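Local coordinates for protein cadherin-related family member 2 (PDB 5CZR) that mediates calcium-dependent heterophilic adhesion with CDHR5 between neighbouring microvilli, controlling how microvilli pack at the apical surface of epithelial cells, at residues F180-L185 with F207-V212; F74-S79 with M91-E96. All blocks are in the same frame, centred on the assembly; numbering follows the deposited sequence.

Contact 1: residues F180-L185 with F207-V212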
ATOM      1  N   PHE A 180      22.568  22.908 -18.436  1.00 35.41           N
ATOM      2  CA  PHE A 180      21.621  22.378 -17.471  1.00 38.31           C
ATOM      3  C   PHE A 180      21.054  21.023 -17.864  1.00 35.81           C
ATOM      4  O   PHE A 180      21.127  20.612 -19.011  1.00 37.05           O
ATOM      5  CB  PHE A 180      20.449  23.336 -17.298  1.00 40.90           C
ATOM      6  CG  PHE A 180      19.666  23.509 -18.552  1.00 45.15           C
ATOM      7  CD1 PHE A 180      18.676  22.593 -18.908  1.00 46.83           C
ATOM      8  CD2 PHE A 180      19.984  24.525 -19.441  1.00 49.77           C
ATOM      9  CE1 PHE A 180      17.989  22.711 -20.108  1.00 47.95           C
ATOM     10  CE2 PHE A 180      19.284  24.663 -20.640  1.00 51.88           C
ATOM     11  CZ  PHE A 180      18.282  23.756 -20.965  1.00 51.14           C
ATOM     12  N   TYR A 181      20.466  20.355 -16.885  1.00 33.29           N
ATOM     13  CA  TYR A 181      19.670  19.176 -17.140  1.00 33.27           C
ATOM     14  C   TYR A 181      18.434  19.207 -16.274  1.00 33.04           C
ATOM     15  O   TYR A 181      18.493  19.617 -15.124  1.00 30.39           O
ATOM     16  CB  TYR A 181      20.483  17.914 -16.853  1.00 32.26           C
ATOM     17  CG  TYR A 181      21.696  17.815 -17.755  1.00 32.68           C
ATOM     18  CD1 TYR A 181      21.591  17.283 -19.042  1.00 32.94           C
ATOM     19  CD2 TYR A 181      22.945  18.290 -17.331  1.00 31.57           C
ATOM     20  CE1 TYR A 181      22.705  17.193 -19.883  1.00 33.46           C
ATOM     21  CE2 TYR A 181      24.046  18.224 -18.157  1.00 33.32           C
ATOM     22  CZ  TYR A 181      23.921  17.671 -19.439  1.00 33.89           C
ATOM     23  OH  TYR A 181      25.007  17.594 -20.264  1.00 35.85           O
ATOM     24  N   GLN A 182      17.324  18.737 -16.833  1.00 34.50           N
ATOM     25  CA  GLN A 182      16.160  18.392 -16.026  1.00 34.59           C
ATOM     26  C   GLN A 182      15.921  16.899 -16.065  1.00 33.41           C
ATOM     27  O   GLN A 182      15.800  16.325 -17.144  1.00 34.26           O
ATOM     28  CB  GLN A 182      14.941  19.101 -16.545  1.00 38.02           C
ATOM     29  CG  GLN A 182      13.856  19.184 -15.499  1.00 41.02           C
ATOM     30  CD  GLN A 182      12.476  19.336 -16.095  1.00 43.91           C
ATOM     31  OE1 GLN A 182      12.038  18.599 -17.023  1.00 46.80           O
ATOM     32  NE2 GLN A 182      11.741  20.258 -15.509  1.00 43.24           N
ATOM     33  N   LEU A 183      15.909  16.281 -14.893  1.00 32.99           N
ATOM     34  CA  LEU A 183      15.724  14.845 -14.762  1.00 33.18           C
ATOM     35  C   LEU A 183      14.335  14.611 -14.229  1.00 34.66           C
ATOM     36  O   LEU A 183      13.989  15.145 -13.171  1.00 36.79           O
ATOM     37  CB  LEU A 183      16.713  14.200 -13.769  1.00 32.64           C
ATOM     38  CG  LEU A 183      18.135  13.803 -14.172  1.00 33.44           C
ATOM     39  CD1 LEU A 183      18.758  14.956 -14.895  1.00 35.70           C
ATOM     40  CD2 LEU A 183      19.004  13.418 -13.000  1.00 33.85           C
ATOM     41  N   GLU A 184      13.550  13.809 -14.951  1.00 33.17           N
ATOM     42  CA  GLU A 184      12.268  13.404 -14.480  1.00 32.69           C
ATOM     43  C   GLU A 184      12.468  12.078 -13.777  1.00 31.15           C
ATOM     44  O   GLU A 184      13.022  11.155 -14.348  1.00 28.90           O
ATOM     45  CB  GLU A 184      11.275  13.252 -15.623  1.00 34.08           C
ATOM     46  CG  GLU A 184       9.872  12.932 -15.132  1.00 34.32           C
ATOM     47  CD  GLU A 184       8.902  12.593 -16.245  1.00 34.88           C
ATOM     48  OE1 GLU A 184       8.992  13.193 -17.320  1.00 38.41           O
ATOM     49  OE2 GLU A 184       8.054  11.706 -16.050  1.00 36.49           O
ATOM     50  N   LEU A 185      12.045  12.007 -12.522  1.00 31.34           N
ATOM     51  CA  LEU A 185      12.222  10.801 -11.722  1.00 32.16           C
ATOM     52  C   LEU A 185      10.869  10.203 -11.386  1.00 32.74           C
ATOM     53  O   LEU A 185       9.863  10.920 -11.198  1.00 33.52           O
ATOM     54  CB  LEU A 185      12.988  11.123 -10.430  1.00 32.84           C
ATOM     55  CG  LEU A 185      14.261  11.957 -10.580  1.00 34.47           C
ATOM     56  CD1 LEU A 185      14.754  12.448  -9.240  1.00 34.07           C
ATOM     57  CD2 LEU A 185      15.350  11.180 -11.312  1.00 35.46           C
ATOM     58  N   PHE A 207      10.683  16.361 -10.712  1.00 32.97           N
ATOM     59  CA  PHE A 207      11.647  16.972 -11.610  1.00 35.06           C
ATOM     60  C   PHE A 207      12.819  17.571 -10.836  1.00 36.78           C
ATOM     61  O   PHE A 207      12.627  18.454  -9.986  1.00 39.16           O
ATOM     62  CB  PHE A 207      10.961  18.039 -12.441  1.00 34.76           C
ATOM     63  CG  PHE A 207       9.879  17.481 -13.297  1.00 34.99           C
ATOM     64  CD1 PHE A 207      10.181  16.909 -14.524  1.00 35.10           C
ATOM     65  CD2 PHE A 207       8.561  17.426 -12.834  1.00 35.74           C
ATOM     66  CE1 PHE A 207       9.171  16.366 -15.329  1.00 35.61           C
ATOM     67  CE2 PHE A 207       7.544  16.865 -13.621  1.00 35.96           C
ATOM     68  CZ  PHE A 207       7.855  16.353 -14.877  1.00 35.72           C
ATOM     69  N   LEU A 208      14.019  17.098 -11.153  1.00 34.32           N
ATOM     70  CA  LEU A 208      15.243  17.633 -10.590  1.00 33.62           C
ATOM     71  C   LEU A 208      15.915  18.587 -11.596  1.00 34.59           C
ATOM     72  O   LEU A 208      16.241  18.187 -12.713  1.00 33.26           O
ATOM     73  CB  LEU A 208      16.170  16.485 -10.216  1.00 33.66           C
ATOM     74  CG  LEU A 208      17.617  16.809  -9.852  1.00 35.82           C
ATOM     75  CD1 LEU A 208      17.746  17.754  -8.674  1.00 38.10           C
ATOM     76  CD2 LEU A 208      18.342  15.520  -9.539  1.00 37.62           C
ATOM     77  N   SER A 209      16.106  19.837 -11.192  1.00 34.35           N
ATOM     78  CA  SER A 209      16.815  20.814 -12.005  1.00 36.61           C
ATOM     79  C   SER A 209      18.285  20.883 -11.639  1.00 35.84           C
ATOM     80  O   SER A 209      18.634  21.100 -10.481  1.00 35.59           O
ATOM     81  CB  SER A 209      16.195  22.175 -11.827  1.00 38.87           C
ATOM     82  OG  SER A 209      14.837  22.098 -12.228  1.00 42.08           O
ATOM     83  N   ILE A 210      19.132  20.642 -12.620  1.00 35.16           N
ATOM     84  CA  ILE A 210      20.554  20.648 -12.409  1.00 36.66           C
ATOM     85  C   ILE A 210      21.142  21.750 -13.243  1.00 37.34           C
ATOM     86  O   ILE A 210      21.050  21.697 -14.456  1.00 38.26           O
ATOM     87  CB  ILE A 210      21.196  19.302 -12.805  1.00 37.85           C
ATOM     88  CG1 ILE A 210      20.619  18.171 -11.929  1.00 35.75           C
ATOM     89  CG2 ILE A 210      22.734  19.356 -12.656  1.00 37.87           C
ATOM     90  CD1 ILE A 210      21.136  16.782 -12.242  1.00 36.07           C
ATOM     91  N   SER A 211      21.741  22.746 -12.581  1.00 37.96           N
ATOM     92  CA  SER A 211      22.569  23.753 -13.229  1.00 38.38           C
ATOM     93  C   SER A 211      24.021  23.316 -13.243  1.00 38.80           C
ATOM     94  O   SER A 211      24.560  22.928 -12.207  1.00 42.56           O
ATOM     95  CB  SER A 211      22.475  25.076 -12.486  1.00 38.99           C
ATOM     96  OG  SER A 211      21.162  25.591 -12.536  1.00 39.54           O
ATOM     97  N   VAL A 212      24.647  23.410 -14.411  1.00 39.24           N
ATOM     98  CA  VAL A 212      26.063  23.106 -14.601  1.00 39.01           C
ATOM     99  C   VAL A 212      26.869  24.398 -14.584  1.00 39.73           C
ATOM    100  O   VAL A 212      26.591  25.301 -15.354  1.00 42.12           O
ATOM    101  CB  VAL A 212      26.289  22.411 -15.951  1.00 38.90           C
ATOM    102  CG1 VAL A 212      27.726  21.989 -16.089  1.00 41.25           C
ATOM    103  CG2 VAL A 212      25.409  21.185 -16.056  1.00 41.49           C
TER
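Tyr181 and Ile210 exchange two backbone hydrogen bonds, as do Leu183 and Leu208, and these four bonds zip 180-185 to 207-212 as antiparallel neighbours in the second cadherin repeat. The N-O distance is 2.8 Å from Tyr181 N to Ile210 O and 2.9 Å from Leu183 N to Leu208 O. Phe180-Ser211, Gln182-Ser209 and Glu184-Phe207 are the alternating non-hydrogen-bonded pairs, where CA-H groups help fill in: Gln182 CA lies 3.3 Å from Leu208 O.

Apolar contacts gather on the face of Tyr181, Leu183, Leu208 and Ile210. Leu183 spreads its two methyls over its neighbours, with CD1 4.0 Å from Ile210 CD1 and CD2 4.1 Å from Leu208 CD2. At the far end, Val212 CG2 sits 3.9 Å from Tyr181 CE2, and the Tyr181 ring also meets Phe158 edge-to-face. Ile166, on the opposing sheet, packs against Leu183, Leu185 and Leu208.

The face of Phe207, Gln182 and Glu184 mixes aromatic and polar groups. The Phe207 ring, with CG anti to its carbonyl carbon (chi1 -62°), leans back over 180-185. Glu184 runs alongside it, mainly through its CB and CG methylenes, with CG 3.5 Å from Phe207 CE1 and the carboxylate plane turned 55° from the ring. Gln182 uses its terminal amide, which lies across the CB and CD1 end, its plane 35° from that of the ring, and its OE1 comes 3.5 Å from Phe207 CD1.

The chemistry is thus divided by face: apolar groups and the Tyr181 ring point into the sandwich core, while the Glu184 stem and the Gln182 amide cover part of the exposed Phe207 ring. Between the faces, the backbone N and O atoms of Tyr181, Leu183, Leu208 and Ile210 satisfy one another.

Contact 2: residues F74-S79 with M91-E96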
ATOM      1  N   PHE A  74      -8.966  -6.146  14.523  1.00 29.42           N
ATOM      2  CA  PHE A  74      -9.882  -5.675  15.541  1.00 31.26           C
ATOM      3  C   PHE A  74     -10.822  -6.776  15.989  1.00 32.12           C
ATOM      4  O   PHE A  74     -10.907  -7.823  15.339  1.00 30.64           O
ATOM      5  CB  PHE A  74     -10.661  -4.450  15.071  1.00 31.18           C
ATOM      6  CG  PHE A  74     -11.508  -4.676  13.847  1.00 31.91           C
ATOM      7  CD1 PHE A  74     -10.983  -4.509  12.587  1.00 31.93           C
ATOM      8  CD2 PHE A  74     -12.843  -5.049  13.973  1.00 33.43           C
ATOM      9  CE1 PHE A  74     -11.753  -4.710  11.462  1.00 31.92           C
ATOM     10  CE2 PHE A  74     -13.643  -5.212  12.856  1.00 32.49           C
ATOM     11  CZ  PHE A  74     -13.092  -5.054  11.592  1.00 32.72           C
ATOM     12  N   LYS A  75     -11.474  -6.547  17.123  1.00 33.37           N
ATOM     13  CA  LYS A  75     -12.328  -7.555  17.710  1.00 36.51           C
ATOM     14  C   LYS A  75     -13.765  -7.152  17.504  1.00 33.25           C
ATOM     15  O   LYS A  75     -14.098  -5.989  17.591  1.00 30.69           O
ATOM     16  CB  LYS A  75     -12.126  -7.674  19.238  1.00 40.37           C
ATOM     17  CG  LYS A  75     -10.667  -7.545  19.703  1.00 47.45           C
ATOM     18  CD  LYS A  75      -9.913  -8.854  19.914  1.00 54.67           C
ATOM     19  CE  LYS A  75      -8.425  -8.603  20.191  1.00 60.02           C
ATOM     20  NZ  LYS A  75      -7.739  -9.911  20.348  1.00 63.65           N
ATOM     21  N   VAL A  76     -14.611  -8.155  17.361  1.00 30.88           N
ATOM     22  CA  VAL A  76     -16.031  -7.940  17.431  1.00 30.81           C
ATOM     23  C   VAL A  76     -16.656  -9.013  18.288  1.00 29.23           C
ATOM     24  O   VAL A  76     -16.072 -10.066  18.502  1.00 30.60           O
ATOM     25  CB  VAL A  76     -16.684  -7.957  16.022  1.00 29.50           C
ATOM     26  CG1 VAL A  76     -16.259  -6.743  15.241  1.00 29.85           C
ATOM     27  CG2 VAL A  76     -16.343  -9.236  15.267  1.00 28.74           C
ATOM     28  N   THR A  77     -17.835  -8.719  18.810  1.00 27.84           N
ATOM     29  CA  THR A  77     -18.610  -9.713  19.528  1.00 27.32           C
ATOM     30  C   THR A  77     -19.592 -10.338  18.561  1.00 26.62           C
ATOM     31  O   THR A  77     -20.353  -9.637  17.884  1.00 24.28           O
ATOM     32  CB  THR A  77     -19.335  -9.099  20.739  1.00 27.35           C
ATOM     33  OG1 THR A  77     -18.353  -8.576  21.623  1.00 27.25           O
ATOM     34  CG2 THR A  77     -20.119 -10.167  21.499  1.00 27.35           C
ATOM     35  N   ILE A  78     -19.532 -11.658  18.470  1.00 27.27           N
ATOM     36  CA  ILE A  78     -20.456 -12.377  17.667  1.00 27.97           C
ATOM     37  C   ILE A  78     -21.443 -13.111  18.552  1.00 28.44           C
ATOM     38  O   ILE A  78     -21.117 -13.554  19.629  1.00 27.61           O
ATOM     39  CB  ILE A  78     -19.770 -13.315  16.673  1.00 28.74           C
ATOM     40  CG1 ILE A  78     -18.825 -14.299  17.377  1.00 31.38           C
ATOM     41  CG2 ILE A  78     -19.011 -12.499  15.636  1.00 29.10           C
ATOM     42  CD1 ILE A  78     -18.355 -15.430  16.466  1.00 30.96           C
ATOM     43  N   SER A  79     -22.647 -13.297  18.026  1.00 27.97           N
ATOM     44  CA  SER A  79     -23.739 -13.875  18.791  1.00 28.44           C
ATOM     45  C   SER A  79     -24.512 -14.929  17.965  1.00 28.54           C
ATOM     46  O   SER A  79     -24.795 -14.714  16.787  1.00 25.64           O
ATOM     47  CB  SER A  79     -24.705 -12.757  19.162  1.00 28.28           C
ATOM     48  OG  SER A  79     -25.790 -13.252  19.901  1.00 29.24           O
ATOM     49  N   MET A  91     -14.663 -12.518  18.296  1.00 34.81           N
ATOM     50  CA  MET A  91     -13.980 -12.894  17.065  1.00 33.29           C
ATOM     51  C   MET A  91     -12.902 -11.862  16.717  1.00 31.47           C
ATOM     52  O   MET A  91     -13.151 -10.652  16.729  1.00 30.00           O
ATOM     53  CB  MET A  91     -14.985 -12.993  15.912  1.00 32.88           C
ATOM     54  CG  MET A  91     -14.399 -13.499  14.604  1.00 33.42           C
ATOM     55  SD  MET A  91     -15.531 -13.440  13.193  1.00 32.72           S
ATOM     56  CE  MET A  91     -15.842 -15.188  13.022  1.00 35.50           C
ATOM     57  N   LEU A  92     -11.729 -12.353  16.329  1.00 31.13           N
ATOM     58  CA  LEU A  92     -10.648 -11.480  15.839  1.00 32.43           C
ATOM     59  C   LEU A  92     -10.754 -11.300  14.318  1.00 31.07           C
ATOM     60  O   LEU A  92     -10.778 -12.279  13.572  1.00 31.46           O
ATOM     61  CB  LEU A  92      -9.277 -12.068  16.174  1.00 33.09           C
ATOM     62  CG  LEU A  92      -8.055 -11.253  15.718  1.00 34.42           C
ATOM     63  CD1 LEU A  92      -7.977  -9.898  16.424  1.00 34.73           C
ATOM     64  CD2 LEU A  92      -6.753 -12.037  15.949  1.00 35.86           C
ATOM     65  N   VAL A  93     -10.872 -10.059  13.871  1.00 29.96           N
ATOM     66  CA  VAL A  93     -10.851  -9.774  12.436  1.00 30.85           C
ATOM     67  C   VAL A  93      -9.412  -9.416  12.042  1.00 30.78           C
ATOM     68  O   VAL A  93      -8.829  -8.515  12.628  1.00 29.49           O
ATOM     69  CB  VAL A  93     -11.794  -8.641  12.058  1.00 30.51           C
ATOM     70  CG1 VAL A  93     -11.728  -8.390  10.560  1.00 30.83           C
ATOM     71  CG2 VAL A  93     -13.224  -8.989  12.449  1.00 30.96           C
ATOM     72  N   ILE A  94      -8.849 -10.174  11.108  1.00 30.04           N
ATOM     73  CA  ILE A  94      -7.462  -9.943  10.631  1.00 31.47           C
ATOM     74  C   ILE A  94      -7.553  -9.392   9.232  1.00 29.77           C
ATOM     75  O   ILE A  94      -8.066 -10.070   8.327  1.00 30.15           O
ATOM     76  CB  ILE A  94      -6.665 -11.247  10.608  1.00 34.25           C
ATOM     77  CG1 ILE A  94      -6.504 -11.752  12.026  1.00 36.50           C
ATOM     78  CG2 ILE A  94      -5.288 -11.058   9.946  1.00 35.19           C
ATOM     79  CD1 ILE A  94      -6.184 -13.218  12.126  1.00 38.63           C
ATOM     80  N   VAL A  95      -7.160  -8.135   9.091  1.00 27.80           N
ATOM     81  CA  VAL A  95      -7.237  -7.459   7.836  1.00 28.04           C
ATOM     82  C   VAL A  95      -5.919  -7.723   7.074  1.00 28.63           C
ATOM     83  O   VAL A  95      -4.858  -7.523   7.626  1.00 27.86           O
ATOM     84  CB  VAL A  95      -7.422  -5.948   8.048  1.00 28.49           C
ATOM     85  CG1 VAL A  95      -7.492  -5.216   6.708  1.00 29.06           C
ATOM     86  CG2 VAL A  95      -8.673  -5.656   8.859  1.00 28.08           C
ATOM     87  N   GLU A  96      -6.008  -8.123   5.808  1.00 29.49           N
ATOM     88  CA  GLU A  96      -4.825  -8.287   4.953  1.00 32.06           C
ATOM     89  C   GLU A  96      -4.478  -7.029   4.162  1.00 30.76           C
ATOM     90  O   GLU A  96      -5.360  -6.345   3.625  1.00 28.43           O
ATOM     91  CB  GLU A  96      -5.005  -9.431   3.981  1.00 36.46           C
ATOM     92  CG  GLU A  96      -4.845 -10.789   4.666  1.00 43.00           C
ATOM     93  CD  GLU A  96      -4.618 -11.993   3.723  1.00 47.54           C
ATOM     94  OE1 GLU A  96      -5.018 -11.969   2.545  1.00 51.33           O
ATOM     95  OE2 GLU A  96      -4.072 -13.018   4.191  1.00 52.61           O
TER
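This is a largely buried antiparallel strand pairing in the first cadherin repeat, where Phe74 and Val76 face Val93 and Met91 across a beta hairpin built from strands 73-81 and 86-96. Each of the pairs Phe74-Val93 and Val76-Met91 is closed by two backbone hydrogen bonds. Val93 N reaches Phe74 O at 2.7 Å, and Met91 N reaches Val76 O at 2.8 Å with an almost straight N-H...O angle of 175°. Between them Lys75 and Leu92 form a non-hydrogen-bonded pair, and the N-to-C directions of the short segments are 142° apart, an antiparallel pair with a marked twist.

Phe74 supplies the aromatic part of the buried face. Its CG is tucked between the backbone N and the carbonyl carbon (chi1 60°), which swings the ring over Val93. Val93 CB stands above the ring centre in a CH-pi contact, 3.9 Å from the centroid, while CG1 approaches Phe74 CZ at 3.7 Å and CG2 lies over the same face toward CE2. Phe50 stacks on the Phe74 ring, and Val95 CG2 touches its CE1 corner.

Farther along, Met91 CB fits against two branched side chains, 4.0 Å from Val76 CG2 and 4.1 Å from Ile78 CG2. On the other side of the sheet, Lys75 bends at chi2 and passes its outer methylenes and NZ across Leu92 CD1; NZ also makes a long, weak ion pair with Glu90.

Strand 86-96 has a second neighbour, since Leu92 shares backbone hydrogen bonds with Thr12 and Val14, at the start of the parallel strand 13-17. An antiparallel hairpin flanked by that parallel strand belongs to the A'-G-F-C sheet of the seven-stranded, Greek-key cadherin sandwich.

In the fold
The two contacts are equivalent F-G strand pairings in successive cadherin repeats: contact 2 belongs to the first, contact 1 to the second. They follow one another along the chain and lie on opposite sides of its centre, with their centres 50 Å apart and nearest atoms about 27 Å apart, so neither touches the other. Between the repeats lie calcium sites with ligands from both repeats and the linker, among them Glu18, Glu69, Asp100 and Asp133. Contact 2 runs toward them: the Val95 side chain is about 8 Å from a bound calcium ion and touches Glu18, while Glu96 forms a salt bridge with the Arg98 side chain; Arg98 also belongs to a calcium site, probably through its backbone carbonyl.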